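Local coordinates for protein complement factor H (Bos taurus, PDB 6XZ6) that regulates the complement system as factor H and, through the domain described here, is bound by the factor H receptor of Trypanosoma brucei, at residues 29-34 against 41-46. Sequence-based numbering, arbitrary orientation.
Sequences TYECKK and RGTDAT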
ATOM      1  N   THR B  29       1.361  24.906 -12.733  1.00 23.74           N
ATOM      2  CA  THR B  29       2.352  23.846 -12.917  1.00 23.82           C
ATOM      3  C   THR B  29       1.539  22.566 -13.218  1.00 24.74           C
ATOM      4  O   THR B  29       0.500  22.349 -12.626  1.00 24.58           O
ATOM      5  CB  THR B  29       3.321  23.681 -11.725  1.00 31.06           C
ATOM      6  OG1 THR B  29       2.570  23.409 -10.550  1.00 31.09           O
ATOM      7  CG2 THR B  29       4.240  24.874 -11.520  1.00 29.67           C
ATOM      8  N   TYR B  30       1.977  21.756 -14.145  1.00 20.85           N
ATOM      9  CA  TYR B  30       1.264  20.542 -14.512  1.00 18.32           C
ATOM     10  C   TYR B  30       2.160  19.293 -14.532  1.00 27.40           C
ATOM     11  O   TYR B  30       3.359  19.389 -14.768  1.00 30.59           O
ATOM     12  CB  TYR B  30       0.539  20.728 -15.864  1.00 16.50           C
ATOM     13  CG  TYR B  30       1.446  20.746 -17.078  1.00 16.74           C
ATOM     14  CD1 TYR B  30       2.156  21.895 -17.428  1.00 20.10           C
ATOM     15  CD2 TYR B  30       1.510  19.653 -17.940  1.00 16.49           C
ATOM     16  CE1 TYR B  30       2.954  21.929 -18.565  1.00 23.27           C
ATOM     17  CE2 TYR B  30       2.316  19.674 -19.076  1.00 19.35           C
ATOM     18  CZ  TYR B  30       3.031  20.815 -19.386  1.00 29.76           C
ATOM     19  OH  TYR B  30       3.832  20.845 -20.497  1.00 41.27           O
ATOM     20  N   GLU B  31       1.549  18.129 -14.312  1.00 23.62           N
ATOM     21  CA  GLU B  31       2.188  16.813 -14.339  1.00 24.38           C
ATOM     22  C   GLU B  31       1.379  15.934 -15.270  1.00 28.33           C
ATOM     23  O   GLU B  31       0.175  16.110 -15.377  1.00 26.04           O
ATOM     24  CB  GLU B  31       2.226  16.188 -12.935  1.00 25.25           C
ATOM     25  CG  GLU B  31       3.187  16.867 -11.988  1.00 33.16           C
ATOM     26  CD  GLU B  31       4.643  16.750 -12.377  1.00 43.72           C
ATOM     27  OE1 GLU B  31       5.101  15.605 -12.594  1.00 34.78           O
ATOM     28  OE2 GLU B  31       5.330  17.798 -12.445  1.00 36.11           O
ATOM     29  N   CYS B  32       2.030  14.999 -15.931  1.00 29.02           N
ATOM     30  CA  CYS B  32       1.379  14.084 -16.852  1.00 31.28           C
ATOM     31  C   CYS B  32       1.133  12.709 -16.190  1.00 33.74           C
ATOM     32  O   CYS B  32       1.872  12.307 -15.284  1.00 32.42           O
ATOM     33  CB  CYS B  32       2.186  13.964 -18.149  1.00 35.83           C
ATOM     34  SG  CYS B  32       2.313  15.506 -19.117  1.00 40.91           S
ATOM     35  N   LYS B  33       0.077  12.000 -16.650  1.00 30.82           N
ATOM     36  CA  LYS B  33      -0.307  10.657 -16.203  1.00 32.37           C
ATOM     37  C   LYS B  33       0.826   9.702 -16.508  1.00 38.85           C
ATOM     38  O   LYS B  33       1.566   9.934 -17.467  1.00 40.38           O
ATOM     39  CB  LYS B  33      -1.529  10.168 -16.999  1.00 37.18           C
ATOM     40  CG  LYS B  33      -2.877  10.441 -16.368  1.00 67.19           C
ATOM     41  CD  LYS B  33      -3.864   9.390 -16.864  1.00 89.77           C
ATOM     42  CE  LYS B  33      -5.084   9.969 -17.539  1.00104.78           C
ATOM     43  NZ  LYS B  33      -6.152  10.277 -16.548  1.00108.85           N
ATOM     44  N   LYS B  34       0.939   8.602 -15.741  1.00 35.98           N
ATOM     45  CA  LYS B  34       1.957   7.576 -15.965  1.00 38.55           C
ATOM     46  C   LYS B  34       1.793   7.117 -17.421  1.00 45.72           C
ATOM     47  O   LYS B  34       0.668   6.836 -17.848  1.00 46.88           O
ATOM     48  CB  LYS B  34       1.755   6.411 -14.979  1.00 41.89           C
ATOM     49  CG  LYS B  34       2.975   5.532 -14.766  1.00 50.54           C
ATOM     50  CD  LYS B  34       2.576   4.200 -14.161  1.00 58.78           C
ATOM     51  CE  LYS B  34       3.722   3.221 -14.053  1.00 67.65           C
ATOM     52  NZ  LYS B  34       3.289   1.957 -13.403  1.00 79.86           N
ATOM     53  N   ARG B  41      10.062  20.740 -21.995  1.00 83.76           N
ATOM     54  CA  ARG B  41      10.771  20.109 -20.880  1.00 84.02           C
ATOM     55  C   ARG B  41      10.130  20.469 -19.514  1.00 84.11           C
ATOM     56  O   ARG B  41       9.850  19.579 -18.695  1.00 80.30           O
ATOM     57  CB  ARG B  41      12.260  20.490 -20.919  1.00 90.45           C
ATOM     58  CG  ARG B  41      13.191  19.338 -20.578  1.00103.23           C
ATOM     59  CD  ARG B  41      14.480  19.381 -21.385  1.00117.12           C
ATOM     60  NE  ARG B  41      15.255  18.154 -21.199  1.00131.09           N
ATOM     61  CZ  ARG B  41      15.111  17.051 -21.931  1.00149.45           C
ATOM     62  NH1 ARG B  41      14.229  17.014 -22.924  1.00136.23           N
ATOM     63  NH2 ARG B  41      15.850  15.979 -21.678  1.00140.84           N
ATOM     64  N   GLY B  42       9.890  21.771 -19.313  1.00 80.85           N
ATOM     65  CA  GLY B  42       9.315  22.342 -18.098  1.00 76.99           C
ATOM     66  C   GLY B  42       7.861  21.993 -17.880  1.00 73.77           C
ATOM     67  O   GLY B  42       7.163  21.566 -18.806  1.00 72.90           O
ATOM     68  N   THR B  43       7.398  22.151 -16.642  1.00 65.11           N
ATOM     69  CA  THR B  43       6.015  21.819 -16.316  1.00 59.12           C
ATOM     70  C   THR B  43       5.266  23.090 -15.869  1.00 55.88           C
ATOM     71  O   THR B  43       4.296  23.027 -15.118  1.00 49.61           O
ATOM     72  CB  THR B  43       5.980  20.627 -15.349  1.00 72.89           C
ATOM     73  OG1 THR B  43       6.925  20.828 -14.288  1.00 80.00           O
ATOM     74  CG2 THR B  43       6.227  19.276 -16.071  1.00 70.97           C
ATOM     75  N   ASP B  44       5.703  24.239 -16.428  1.00 54.02           N
ATOM     76  CA  ASP B  44       5.211  25.598 -16.197  1.00 52.79           C
ATOM     77  C   ASP B  44       4.389  26.158 -17.340  1.00 52.01           C
ATOM     78  O   ASP B  44       4.627  25.835 -18.505  1.00 53.45           O
ATOM     79  CB  ASP B  44       6.404  26.540 -15.990  1.00 59.98           C
ATOM     80  CG  ASP B  44       6.584  27.019 -14.575  1.00 78.54           C
ATOM     81  OD1 ASP B  44       5.571  27.064 -13.828  1.00 78.83           O
ATOM     82  OD2 ASP B  44       7.735  27.365 -14.207  1.00 88.67           O
ATOM     83  N   ALA B  45       3.440  27.041 -16.998  1.00 44.30           N
ATOM     84  CA  ALA B  45       2.587  27.788 -17.929  1.00 43.17           C
ATOM     85  C   ALA B  45       2.100  29.059 -17.245  1.00 45.85           C
ATOM     86  O   ALA B  45       1.658  29.012 -16.099  1.00 42.14           O
ATOM     87  CB  ALA B  45       1.420  26.949 -18.408  1.00 40.42           C
ATOM     88  N   THR B  46       2.259  30.202 -17.933  1.00 46.64           N
ATOM     89  CA  THR B  46       1.896  31.534 -17.444  1.00 48.70           C
ATOM     90  C   THR B  46       0.693  32.071 -18.223  1.00 52.44           C
ATOM     91  O   THR B  46       0.583  31.825 -19.430  1.00 52.28           O
ATOM     92  CB  THR B  46       3.109  32.480 -17.557  1.00 59.12           C
ATOM     93  OG1 THR B  46       4.265  31.829 -17.042  1.00 62.50           O
ATOM     94  CG2 THR B  46       2.913  33.788 -16.818  1.00 57.64           C
TER
HETATM   95  O   HOH W   1       5.229  23.354 -20.800  1.00 35.98           O
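The Tyr30 ring meets the backbone of Gly42, Thr43 and Asp44 obliquely: its CD1 is 3.3 Å from Thr43 O, and its CE1 is 3.7 Å from Thr43 C. At the ring edge, in its plane, a water O hydrogen-bonds to Tyr30 OH at 2.9 Å and donates weak hydrogen bonds to Gly42 O and Asp44 O, tying the phenol indirectly to the backbone of Gly42 and Asp44. Tyr30 CG stands between the backbone N and carbonyl carbon (chi1 73°), which swings the ring alongside residues 42-44; Ile10, Pro38 and Pro56 also pack on this side chain. A phenylalanine here would probably leave that water with two weak bonds and the ring without its water-mediated link to that backbone. One direct hydrogen bond joins the segments, Tyr30 N to Thr43 O at 2.8 Å, with an N-H...O angle of 157° and the donor tilted 15° from the carbonyl plane. It marks where strand 27-32, the middle strand of the three-stranded antiparallel sheet of this Sushi (SCR) domain, meets the start of strand 44-48. Two residues beyond Tyr30, Cys32 forms a disulfide with Cys58, one of the domain's two. Thr43 packs its CB and CG2 against Tyr30 O, CG2 at 3.2 Å. Thr29 and Asp44 are a non-hydrogen-bonded pair, their side chains side by side on one sheet face, Thr29 CG2 3.4 Å from Asp44 OD1. Thr29 OG1 is hydrogen-bonded to Arg16 NE, while both residues of the pair pack against His125 of the trypanosome receptor chain. The bent Glu31 chain brings Glu31 OE2 to 3.9 Å from Thr43 OG1, too far for a hydrogen bond.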